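Side-chain contacts in protein-S-isoprenylcysteine O-methyltransferase (Tribolium castaneum, PDB 5V7P), which catalyses the S-adenosyl-L-methionine-dependent methylation of isoprenylated C-terminal cysteines of proteins, from within the endoplasmic reticulum membrane: residues A[10-15]-A[63-68]; A[52-55]-A[61-64]; A[132-137]-A[233-238]; A[214-219]-A[241-246]. All coordinates share one frame; numbering follows the deposited sequence.

Contact 1. Residues A[10-15]-A[63-68]; sequences LQSFTG and AIAIRA. With MPG ([(Z)-octadec-9-enyl] (2R)-2,3-bis(oxidanyl)propanoate), chain T.
S12 and A65 meet where two transmembrane helices run side by side, nearly parallel, their short axes 7.8 Å apart and inclined at -26°. Such closeness depends on small residues. S12 points toward the other helix, and its OG lies 3.2 Å from A65 CB, while S12 CB rests against A68 CB at 4.1 Å. A68 also faces the partner, and its methyl group packs on F13 CB at 4.1 Å. Because S12, A65 and A68 are small and the F13 ring is directed off to one side, the CA atoms of F13 and A68 come within 4.7 Å. At that distance the backbone itself takes part: F13 CA makes a CH···O contact with A68 O at 3.6 Å. The hydroxyl of S12, with OG beside its own backbone N (chi1 -52°), is hydrogen-bonded to I8 O one turn back, so a polar atom can be buried against an alanine methyl. F13 has its CG trans to the backbone N, and its ring meets the partner with an edge: A68 O lies in the ring plane, 3.4 Å from F13 CD1.

The looser flank belongs to lipid-like material. Q11 and G15 line the pocket of an MPG molecule; Q11 OE1 lies 3.4 Å from MPG C2, and the MPG tail passes G15 CA. On another flank, helix 90-113 covers the pair, Y104 stacking on the F13 ring and L101 packing beside it.

Contact 2. Residues A[52-55]-A[61-64]; sequences FLKF and AFAI
K54 crosses the F62 ring at about a right angle, with CD over one face, joining the end of helix 35-56 to the start of helix 59-84 across a short turn. Two of the interactions are with the pi face. K54 CD stands 4.0 Å from the centroid of the F62 ring, only 13° off the normal, which makes it a CH-pi contact over the face. A bend at chi2 sets CD there, and a second at chi4 turns K54 NZ back to 4.2 Å from the centroid of the F62 ring as an off-centre cation-pi contact, 32° from the normal. A lysine suits this position because its methylenes can cover an aromatic ring while its ammonium group still reaches a polar partner. Here that partner is E59, whose OE2 forms a salt bridge with K54 NZ.

The remaining interactions are apolar and steric. L53 points at helix 59-84, and L53 CB touches F62 CE1 at 3.8 Å; the branched end of L53 continues to I66 and A69 on that same helix. F62 CE1 also lies 3.3 Å from K54 N, so the ring is pressed against the backbone as well as the side chains. Its CG stands trans to the backbone N (chi1 173°), sending the flat ring across to helix 35-56, where Y50 meets it edge-to-face; Y57, in the connecting loop, packs against it too.

The lysine charge thus has two kinds of partner, a carboxylate and an aromatic face. Together they probably favour the protonated amine and help fix the chain's bent course at what is probably the cytoplasmic end of this helical hairpin.

Contact 3. Residues A[132-137]-A[233-238]; sequences TIAAVS and PAYTLA. With MPG ([(Z)-octadec-9-enyl] (2R)-2,3-bis(oxidanyl)propanoate), chain B.
Y235 extends its ring from helix 231-258 toward helix 129-148 and places its hydroxyl beside the carbonyl of A134. Its CG is trans to the carbonyl carbon (chi1 -86°), which sends the phenol across the gap although the CB bond itself does not aim at the partner helix. Y235 OH donates to A134 O at 2.9 Å, with the carbonyl oxygen in the plane of the ring. Seen from the peptide, however, the donor stands above the carbonyl plane, 62° out of it. S137 OG donates to the same oxygen at 2.7 Å from the opposite face, so two hydroxyls grip one carbonyl from either side. Alanine suits position 134, since a small methyl allows the tyrosine hydroxyl to come up to the backbone; A135 CA lies 3.5 Å from Y235 OH.

One face of the ring is covered by an MPG molecule, whose C3 lies 3.3 Å from Y235 CD2, offset toward the rim. MPG C2 also touches A134 CB at 3.8 Å, so the lipid bridges both helices. MPG O3 gives a weak hydrogen bond to Y235 OH. Tyrosine therefore serves two environments: a ring face for the head end of the alkyl chain and its ester oxygen, and a hydroxyl bonded firmly to a helix backbone and only weakly to the lipid head group.

Contact 4. Residues A[214-219]-A[241-246]; sequences GWFYWS and MFFKER. With MPG ([(Z)-octadec-9-enyl] (2R)-2,3-bis(oxidanyl)propanoate), chain B; D10 (decane), chain G.
F243 turns the edge of its ring toward the face of W215, an offset edge-to-face pair with centroids 5.7 Å apart and planes at 62°. The leading atom is F243 CZ, 3.8 Å from W215 CB and lying toward the rim of the indole. F243 owes this reach to a CG beside its backbone N (chi1 -75°); F243 CE2 thereby also packs on F216 CB at 4.1 Å and sits close to F216 N. A phenylalanine fits well here, long enough to span segments whose nearest CA atoms, those of F216 and F243, are 8.1 Å apart, and apolar against a mostly apolar surface.

The indole of W215 is shared with lipid. An MPG tail crosses it, its C10 3.3 Å from W215 CZ2, and the same molecule runs on past S219 CB, with its C5 at 3.5 Å. S219 can line this greasy path because its OG hydrogen-bonds to F216 O, 2.7 Å away.

Beyond the aromatic pair, Y212, which binds S-adenosyl-L-methionine, stacks on F243 and accepts R246 NE at its hydroxyl; R246 is an inferred substrate-binding residue. Helix 210-225 lies against helix 231-258, with F102 of helix 90-113 meeting W215 and R173 of helix 156-180 also touching that indole.

Overall arrangement
The four contacts form two pairs set far apart in an all-helical membrane fold. Contacts 1 and 2 both use helix 59-84, with centres 8 Å apart: they share A63 and I64, and L53 touches I66, so helices 4-29 and 35-56 are joined to one helix side by side. Contacts 3 and 4 follow later in the chain, with centres 12 Å apart; their segments alternate, and both use helix 231-258. Contact 1 lies about 28 Å between centres from either of them, on the opposite side of the chain's centre. The early pair thus packs N-terminal helices, whereas the later pair lines one bound MPG, and the F243 side chain of contact 4 comes within about 7 Å of the bound S-adenosyl-L-homocysteine.

Contact 1. Residues A[10-15]-A[63-68]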
# COMPACT_ATOMS: atom_id res chain seq x y z
N LEU A 10 -14.75 -11.77 -5.47
CA LEU A 10 -15.88 -11.89 -4.54
C LEU A 10 -16.33 -13.34 -4.41
O LEU A 10 -16.62 -13.81 -3.30
CB LEU A 10 -17.03 -10.99 -5.00
CG LEU A 10 -18.15 -10.63 -4.03
CD1 LEU A 10 -19.14 -11.77 -3.85
CD2 LEU A 10 -17.61 -10.18 -2.67
N GLN A 11 -16.39 -14.07 -5.52
CA GLN A 11 -16.76 -15.48 -5.46
C GLN A 11 -15.74 -16.28 -4.65
O GLN A 11 -16.11 -17.10 -3.81
CB GLN A 11 -16.88 -16.05 -6.87
CG GLN A 11 -18.03 -15.48 -7.68
CD GLN A 11 -17.98 -15.90 -9.14
OE1 GLN A 11 -16.92 -15.91 -9.76
NE2 GLN A 11 -19.13 -16.25 -9.69
N SER A 12 -14.45 -16.04 -4.89
CA SER A 12 -13.41 -16.80 -4.20
C SER A 12 -13.33 -16.42 -2.72
O SER A 12 -13.13 -17.29 -1.87
CB SER A 12 -12.06 -16.57 -4.88
OG SER A 12 -12.15 -16.82 -6.27
N PHE A 13 -13.49 -15.14 -2.41
CA PHE A 13 -13.37 -14.69 -1.02
C PHE A 13 -14.49 -15.26 -0.16
O PHE A 13 -14.24 -15.82 0.91
CB PHE A 13 -13.37 -13.17 -0.97
CG PHE A 13 -13.36 -12.60 0.42
CD1 PHE A 13 -12.19 -12.58 1.17
CD2 PHE A 13 -14.52 -12.08 0.98
CE1 PHE A 13 -12.18 -12.06 2.44
CE2 PHE A 13 -14.51 -11.55 2.26
CZ PHE A 13 -13.34 -11.54 2.99
N THR A 14 -15.74 -15.13 -0.62
CA THR A 14 -16.87 -15.63 0.16
C THR A 14 -16.92 -17.15 0.13
O THR A 14 -17.19 -17.79 1.15
CB THR A 14 -18.18 -15.04 -0.37
OG1 THR A 14 -18.36 -15.42 -1.74
CG2 THR A 14 -18.17 -13.52 -0.27
N GLY A 15 -16.67 -17.75 -1.04
CA GLY A 15 -16.63 -19.20 -1.12
C GLY A 15 -15.61 -19.80 -0.17
O GLY A 15 -15.90 -20.75 0.57
N ALA A 63 -4.48 -15.91 -10.18
CA ALA A 63 -3.69 -15.03 -9.33
C ALA A 63 -4.59 -14.16 -8.46
O ALA A 63 -4.27 -13.90 -7.29
CB ALA A 63 -2.78 -14.16 -10.20
N ILE A 64 -5.72 -13.71 -9.01
CA ILE A 64 -6.67 -12.93 -8.22
C ILE A 64 -7.46 -13.84 -7.29
O ILE A 64 -7.66 -13.52 -6.11
CB ILE A 64 -7.60 -12.14 -9.16
CG1 ILE A 64 -6.81 -11.05 -9.89
CG2 ILE A 64 -8.77 -11.52 -8.39
CD1 ILE A 64 -7.58 -10.33 -10.98
N ALA A 65 -7.92 -14.99 -7.80
CA ALA A 65 -8.80 -15.84 -7.02
C ALA A 65 -8.09 -16.41 -5.79
O ALA A 65 -8.67 -16.46 -4.70
CB ALA A 65 -9.34 -16.97 -7.89
N ILE A 66 -6.84 -16.85 -5.95
CA ILE A 66 -6.16 -17.51 -4.84
C ILE A 66 -5.85 -16.51 -3.73
O ILE A 66 -5.88 -16.87 -2.54
CB ILE A 66 -4.89 -18.23 -5.33
CG1 ILE A 66 -4.33 -19.15 -4.24
CG2 ILE A 66 -3.82 -17.22 -5.76
CD1 ILE A 66 -5.21 -20.35 -3.93
N ARG A 67 -5.55 -15.26 -4.08
CA ARG A 67 -5.31 -14.25 -3.06
C ARG A 67 -6.60 -13.93 -2.31
O ARG A 67 -6.59 -13.81 -1.08
CB ARG A 67 -4.71 -13.00 -3.69
CG ARG A 67 -3.26 -13.17 -4.10
CD ARG A 67 -2.78 -12.05 -5.00
NE ARG A 67 -1.34 -12.13 -5.23
CZ ARG A 67 -0.76 -13.00 -6.05
NH1 ARG A 67 -1.49 -13.88 -6.72
NH2 ARG A 67 0.56 -12.99 -6.19
N ALA A 68 -7.71 -13.79 -3.03
CA ALA A 68 -8.99 -13.54 -2.38
C ALA A 68 -9.38 -14.71 -1.48
O ALA A 68 -9.87 -14.51 -0.37
CB ALA A 68 -10.07 -13.29 -3.43
C2 MPG T . -17.83 -16.36 -13.05
C3 MPG T . -17.02 -17.38 -13.86
C4 MPG T . -17.35 -18.81 -13.44
C5 MPG T . -16.95 -19.04 -11.98
C6 MPG T . -16.16 -20.33 -11.83
C7 MPG T . -16.48 -20.96 -10.47
C8 MPG T . -15.24 -21.62 -9.86
C9 MPG T . -15.13 -21.30 -8.37
C10 MPG T . -15.10 -20.05 -7.95
C11 MPG T . -14.99 -19.73 -6.47
C12 MPG T . -16.20 -20.26 -5.70
C13 MPG T . -15.71 -21.08 -4.51
O1 MPG T . -18.26 -14.04 -13.42
C1 MPG T . -17.23 -14.97 -13.28
CXD MPG T . -19.03 -12.88 -15.53
O2 MPG T . -18.39 -12.32 -16.65
C21 MPG T . -20.14 -11.93 -15.07
O3 MPG T . -20.95 -12.58 -14.14
O4 MPG T . -17.04 -12.41 -14.37
CX3 MPG T . -18.02 -13.07 -14.40

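Contact 2. Residues A[52-55]-A[61-64]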
# COMPACT_ATOMS: atom_id res chain seq x y z
N PHE A 52 -8.43 -26.74 -6.85
CA PHE A 52 -9.71 -26.54 -7.52
C PHE A 52 -9.75 -25.19 -8.23
O PHE A 52 -10.35 -25.07 -9.30
CB PHE A 52 -10.85 -26.64 -6.50
CG PHE A 52 -11.37 -28.04 -6.32
CD1 PHE A 52 -12.15 -28.64 -7.30
CD2 PHE A 52 -11.10 -28.75 -5.16
CE1 PHE A 52 -12.64 -29.92 -7.13
CE2 PHE A 52 -11.58 -30.04 -4.99
CZ PHE A 52 -12.35 -30.62 -5.98
N LEU A 53 -9.12 -24.17 -7.65
CA LEU A 53 -9.11 -22.86 -8.28
C LEU A 53 -8.19 -22.84 -9.50
O LEU A 53 -8.54 -22.28 -10.54
CB LEU A 53 -8.68 -21.79 -7.28
CG LEU A 53 -9.67 -21.45 -6.16
CD1 LEU A 53 -9.07 -20.39 -5.24
CD2 LEU A 53 -11.00 -20.97 -6.71
N LYS A 54 -7.01 -23.46 -9.38
CA LYS A 54 -6.09 -23.50 -10.52
C LYS A 54 -6.71 -24.24 -11.70
O LYS A 54 -6.35 -23.98 -12.85
CB LYS A 54 -4.78 -24.17 -10.11
CG LYS A 54 -3.71 -24.11 -11.18
CD LYS A 54 -2.47 -23.35 -10.72
CE LYS A 54 -1.68 -22.79 -11.90
NZ LYS A 54 -2.14 -21.43 -12.29
N PHE A 55 -7.65 -25.15 -11.43
CA PHE A 55 -8.29 -25.90 -12.51
C PHE A 55 -9.36 -25.07 -13.21
O PHE A 55 -9.52 -25.18 -14.43
CB PHE A 55 -8.89 -27.19 -11.95
CG PHE A 55 -9.60 -28.01 -12.98
CD1 PHE A 55 -8.89 -28.79 -13.88
CD2 PHE A 55 -10.99 -28.02 -13.04
CE1 PHE A 55 -9.54 -29.56 -14.82
CE2 PHE A 55 -11.65 -28.79 -13.98
CZ PHE A 55 -10.92 -29.56 -14.88
N ALA A 61 -6.77 -14.94 -13.85
CA ALA A 61 -7.87 -15.01 -12.89
C ALA A 61 -7.45 -15.76 -11.62
O ALA A 61 -7.87 -15.40 -10.52
CB ALA A 61 -9.08 -15.68 -13.53
N PHE A 62 -6.63 -16.80 -11.77
CA PHE A 62 -6.22 -17.57 -10.60
C PHE A 62 -5.40 -16.72 -9.64
O PHE A 62 -5.59 -16.78 -8.42
CB PHE A 62 -5.43 -18.81 -11.03
CG PHE A 62 -4.82 -19.56 -9.88
CD1 PHE A 62 -5.58 -20.46 -9.15
CD2 PHE A 62 -3.50 -19.36 -9.52
CE1 PHE A 62 -5.02 -21.15 -8.09
CE2 PHE A 62 -2.94 -20.05 -8.46
CZ PHE A 62 -3.71 -20.95 -7.75
N ALA A 63 -4.48 -15.91 -10.18
CA ALA A 63 -3.69 -15.03 -9.33
C ALA A 63 -4.59 -14.16 -8.46
O ALA A 63 -4.27 -13.90 -7.29
CB ALA A 63 -2.78 -14.16 -10.20
N ILE A 64 -5.72 -13.71 -9.01
CA ILE A 64 -6.67 -12.93 -8.22
C ILE A 64 -7.46 -13.84 -7.29
O ILE A 64 -7.66 -13.52 -6.11
CB ILE A 64 -7.60 -12.14 -9.16
CG1 ILE A 64 -6.81 -11.05 -9.89
CG2 ILE A 64 -8.77 -11.52 -8.39
CD1 ILE A 64 -7.58 -10.33 -10.98

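Contact 3. Residues A[132-137]-A[233-238]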
# COMPACT_ATOMS: atom_id res chain seq x y z
N THR A 132 7.68 -5.99 5.60
CA THR A 132 7.41 -7.34 6.09
C THR A 132 8.03 -7.56 7.46
O THR A 132 7.43 -8.20 8.33
CB THR A 132 7.93 -8.38 5.09
OG1 THR A 132 7.23 -8.23 3.85
CG2 THR A 132 7.73 -9.80 5.61
N ILE A 133 9.24 -7.04 7.68
CA ILE A 133 9.88 -7.15 8.98
C ILE A 133 9.02 -6.46 10.04
O ILE A 133 8.78 -7.01 11.12
CB ILE A 133 11.30 -6.56 8.94
CG1 ILE A 133 12.23 -7.50 8.16
CG2 ILE A 133 11.85 -6.32 10.36
CD1 ILE A 133 13.63 -6.96 7.94
N ALA A 134 8.55 -5.25 9.74
CA ALA A 134 7.69 -4.54 10.69
C ALA A 134 6.45 -5.37 11.03
O ALA A 134 6.05 -5.43 12.20
CB ALA A 134 7.28 -3.19 10.11
N ALA A 135 5.85 -6.00 10.03
CA ALA A 135 4.66 -6.81 10.27
C ALA A 135 4.99 -8.03 11.12
O ALA A 135 4.30 -8.32 12.11
CB ALA A 135 4.03 -7.23 8.95
N VAL A 136 6.05 -8.76 10.75
CA VAL A 136 6.45 -9.93 11.53
C VAL A 136 6.86 -9.51 12.94
O VAL A 136 6.57 -10.21 13.92
CB VAL A 136 7.58 -10.69 10.81
CG1 VAL A 136 8.11 -11.83 11.68
CG2 VAL A 136 7.09 -11.23 9.48
N SER A 137 7.55 -8.38 13.06
CA SER A 137 8.02 -7.94 14.37
C SER A 137 6.86 -7.66 15.31
O SER A 137 7.01 -7.76 16.53
CB SER A 137 8.91 -6.70 14.23
OG SER A 137 8.13 -5.55 13.98
N PRO A 233 4.06 3.07 18.91
CA PRO A 233 4.81 4.27 18.51
C PRO A 233 5.60 4.08 17.23
O PRO A 233 5.66 5.00 16.40
CB PRO A 233 5.72 4.54 19.71
CG PRO A 233 5.18 3.70 20.82
CD PRO A 233 4.58 2.51 20.17
N ALA A 234 6.22 2.91 17.05
CA ALA A 234 6.98 2.66 15.83
C ALA A 234 6.10 2.74 14.60
O ALA A 234 6.46 3.38 13.60
CB ALA A 234 7.66 1.29 15.92
N TYR A 235 4.92 2.10 14.65
CA TYR A 235 3.99 2.18 13.53
C TYR A 235 3.53 3.62 13.30
O TYR A 235 3.41 4.06 12.15
CB TYR A 235 2.78 1.28 13.79
CG TYR A 235 2.98 -0.16 13.37
CD1 TYR A 235 4.16 -0.84 13.67
CD2 TYR A 235 1.99 -0.84 12.68
CE1 TYR A 235 4.34 -2.16 13.28
CE2 TYR A 235 2.16 -2.16 12.29
CZ TYR A 235 3.34 -2.81 12.60
OH TYR A 235 3.51 -4.12 12.20
N THR A 236 3.26 4.36 14.37
CA THR A 236 2.80 5.74 14.23
C THR A 236 3.82 6.59 13.49
O THR A 236 3.48 7.34 12.57
CB THR A 236 2.51 6.34 15.61
OG1 THR A 236 1.53 5.55 16.29
CG2 THR A 236 2.00 7.77 15.50
N LEU A 237 5.09 6.47 13.87
CA LEU A 237 6.15 7.28 13.28
C LEU A 237 6.43 6.85 11.84
O LEU A 237 6.51 7.68 10.93
CB LEU A 237 7.42 7.16 14.12
CG LEU A 237 8.53 8.22 14.02
CD1 LEU A 237 9.81 7.65 14.62
CD2 LEU A 237 8.78 8.69 12.59
N ALA A 238 6.58 5.54 11.62
CA ALA A 238 6.82 5.05 10.28
C ALA A 238 5.68 5.43 9.35
O ALA A 238 5.91 5.92 8.23
CB ALA A 238 7.01 3.53 10.30
C2 MPG B . 3.94 -1.51 9.33
C3 MPG B . 3.23 -0.22 9.74
C4 MPG B . 2.99 0.69 8.54
C5 MPG B . 2.05 1.81 8.94
C6 MPG B . 1.94 2.80 7.80
C7 MPG B . 1.29 2.20 6.55
C8 MPG B . 2.00 2.80 5.35
C9 MPG B . 1.14 2.57 4.11
C10 MPG B . 1.50 1.78 3.12
C11 MPG B . 2.81 1.00 3.09
C12 MPG B . 2.61 -0.28 2.30
C13 MPG B . 2.42 0.03 0.82
C14 MPG B . 1.72 -1.16 0.17
C15 MPG B . 1.73 -1.01 -1.35
C16 MPG B . 2.28 -2.27 -2.00
O1 MPG B . 2.25 -3.17 9.14
C1 MPG B . 3.08 -2.36 8.38
CXD MPG B . -0.11 -3.94 9.52
O2 MPG B . -1.07 -3.41 10.39
C21 MPG B . 0.61 -5.11 10.21
O3 MPG B . 0.27 -5.14 11.57
O4 MPG B . 0.51 -1.76 8.86
CX3 MPG B . 0.89 -2.85 9.14

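Contact 4. Residues A[214-219]-A[241-246]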
# COMPACT_ATOMS: atom_id res chain seq x y z
N GLY A 214 -7.43 7.74 6.94
CA GLY A 214 -7.96 6.45 7.35
C GLY A 214 -6.88 5.39 7.45
O GLY A 214 -6.82 4.64 8.42
N TRP A 215 -5.99 5.34 6.45
CA TRP A 215 -4.89 4.38 6.49
C TRP A 215 -3.98 4.65 7.67
O TRP A 215 -3.55 3.72 8.36
CB TRP A 215 -4.12 4.45 5.17
CG TRP A 215 -3.31 3.23 4.86
CD1 TRP A 215 -2.82 2.32 5.76
CD2 TRP A 215 -2.91 2.77 3.57
NE1 TRP A 215 -2.13 1.33 5.10
CE2 TRP A 215 -2.18 1.59 3.75
CE3 TRP A 215 -3.10 3.25 2.27
CZ2 TRP A 215 -1.63 0.87 2.69
CZ3 TRP A 215 -2.56 2.55 1.21
CH2 TRP A 215 -1.83 1.37 1.43
N PHE A 216 -3.68 5.93 7.93
CA PHE A 216 -2.78 6.29 9.02
C PHE A 216 -3.29 5.77 10.36
O PHE A 216 -2.57 5.07 11.09
CB PHE A 216 -2.61 7.81 9.06
CG PHE A 216 -1.76 8.31 10.20
CD1 PHE A 216 -0.40 8.05 10.24
CD2 PHE A 216 -2.32 9.06 11.22
CE1 PHE A 216 0.38 8.51 11.28
CE2 PHE A 216 -1.54 9.53 12.26
CZ PHE A 216 -0.19 9.25 12.29
N TYR A 217 -4.54 6.10 10.70
CA TYR A 217 -5.07 5.68 11.99
C TYR A 217 -5.38 4.19 12.03
O TYR A 217 -5.21 3.55 13.07
CB TYR A 217 -6.32 6.50 12.33
CG TYR A 217 -5.98 7.90 12.76
CD1 TYR A 217 -5.33 8.14 13.96
CD2 TYR A 217 -6.29 8.99 11.96
CE1 TYR A 217 -5.01 9.42 14.36
CE2 TYR A 217 -5.97 10.28 12.35
CZ TYR A 217 -5.33 10.48 13.55
OH TYR A 217 -5.00 11.76 13.95
N TRP A 218 -5.83 3.62 10.91
CA TRP A 218 -6.04 2.18 10.85
C TRP A 218 -4.77 1.43 11.21
O TRP A 218 -4.80 0.50 12.02
CB TRP A 218 -6.52 1.78 9.45
CG TRP A 218 -6.67 0.30 9.27
CD1 TRP A 218 -7.78 -0.45 9.53
CD2 TRP A 218 -5.67 -0.62 8.80
NE1 TRP A 218 -7.54 -1.77 9.24
CE2 TRP A 218 -6.25 -1.90 8.80
CE3 TRP A 218 -4.35 -0.47 8.37
CZ2 TRP A 218 -5.56 -3.03 8.38
CZ3 TRP A 218 -3.66 -1.60 7.97
CH2 TRP A 218 -4.26 -2.86 7.98
N SER A 219 -3.64 1.84 10.63
CA SER A 219 -2.39 1.12 10.89
C SER A 219 -2.01 1.19 12.36
O SER A 219 -1.58 0.19 12.94
CB SER A 219 -1.27 1.69 10.02
OG SER A 219 -0.99 3.05 10.35
N MET A 241 5.88 9.42 8.66
CA MET A 241 6.91 9.90 7.75
C MET A 241 6.64 9.45 6.31
O MET A 241 6.97 10.18 5.37
CB MET A 241 8.30 9.43 8.20
CG MET A 241 8.59 7.94 8.00
SD MET A 241 10.36 7.58 8.07
CE MET A 241 10.95 8.43 6.61
N PHE A 242 6.05 8.28 6.13
CA PHE A 242 5.75 7.81 4.78
C PHE A 242 4.71 8.70 4.11
O PHE A 242 4.85 9.05 2.93
CB PHE A 242 5.28 6.36 4.80
CG PHE A 242 4.90 5.82 3.46
CD1 PHE A 242 5.87 5.43 2.55
CD2 PHE A 242 3.56 5.71 3.10
CE1 PHE A 242 5.51 4.93 1.30
CE2 PHE A 242 3.20 5.22 1.85
CZ PHE A 242 4.18 4.83 0.96
N PHE A 243 3.66 9.08 4.84
CA PHE A 243 2.62 9.91 4.26
C PHE A 243 3.06 11.37 4.13
O PHE A 243 2.56 12.08 3.26
CB PHE A 243 1.34 9.81 5.09
CG PHE A 243 0.59 8.51 4.90
CD1 PHE A 243 0.27 8.07 3.63
CD2 PHE A 243 0.24 7.73 5.99
CE1 PHE A 243 -0.41 6.88 3.45
CE2 PHE A 243 -0.44 6.54 5.81
CZ PHE A 243 -0.76 6.11 4.54
N LYS A 244 3.98 11.82 4.98
CA LYS A 244 4.56 13.15 4.78
C LYS A 244 5.29 13.22 3.45
O LYS A 244 5.06 14.14 2.65
CB LYS A 244 5.51 13.49 5.94
CG LYS A 244 6.25 14.81 5.75
CD LYS A 244 7.10 15.15 6.96
CE LYS A 244 7.75 16.52 6.84
NZ LYS A 244 9.03 16.49 6.09
N GLU A 245 6.19 12.27 3.19
CA GLU A 245 6.87 12.22 1.90
C GLU A 245 5.88 12.06 0.76
O GLU A 245 5.92 12.80 -0.23
CB GLU A 245 7.89 11.08 1.89
CG GLU A 245 9.15 11.34 2.70
CD GLU A 245 10.19 10.24 2.52
OE1 GLU A 245 10.62 9.66 3.54
OE2 GLU A 245 10.56 9.95 1.36
N ARG A 246 4.97 11.09 0.88
CA ARG A 246 4.03 10.81 -0.20
C ARG A 246 3.16 12.03 -0.49
O ARG A 246 3.00 12.43 -1.66
CB ARG A 246 3.16 9.61 0.17
CG ARG A 246 2.30 9.09 -0.97
CD ARG A 246 1.47 7.90 -0.52
NE ARG A 246 0.67 7.34 -1.61
CZ ARG A 246 1.04 6.32 -2.39
NH1 ARG A 246 2.21 5.72 -2.21
NH2 ARG A 246 0.22 5.91 -3.35
C2 MPG B . 3.94 -1.51 9.33
C3 MPG B . 3.23 -0.22 9.74
C4 MPG B . 2.99 0.69 8.54
C5 MPG B . 2.05 1.81 8.94
C6 MPG B . 1.94 2.80 7.80
C7 MPG B . 1.29 2.20 6.55
C8 MPG B . 2.00 2.80 5.35
C9 MPG B . 1.14 2.57 4.11
C10 MPG B . 1.50 1.78 3.12
C11 MPG B . 2.81 1.00 3.09
C12 MPG B . 2.61 -0.28 2.30
C13 MPG B . 2.42 0.03 0.82
C14 MPG B . 1.72 -1.16 0.17
C15 MPG B . 1.73 -1.01 -1.35
C16 MPG B . 2.28 -2.27 -2.00
O1 MPG B . 2.25 -3.17 9.14
C1 MPG B . 3.08 -2.36 8.38
CXD MPG B . -0.11 -3.94 9.52
O2 MPG B . -1.07 -3.41 10.39
C21 MPG B . 0.61 -5.11 10.21
O3 MPG B . 0.27 -5.14 11.57
O4 MPG B . 0.51 -1.76 8.86
CX3 MPG B . 0.89 -2.85 9.14
C1 D10 G . -2.45 20.78 7.12
C2 D10 G . -2.64 20.39 8.59
C3 D10 G . -3.73 19.33 8.69
C4 D10 G . -3.67 18.66 10.06
C5 D10 G . -5.07 18.18 10.43
C6 D10 G . -4.99 17.26 11.65
C7 D10 G . -6.32 17.31 12.40
C8 D10 G . -6.59 15.96 13.06
C9 D10 G . -7.42 15.09 12.11
C10 D10 G . -7.07 13.62 12.34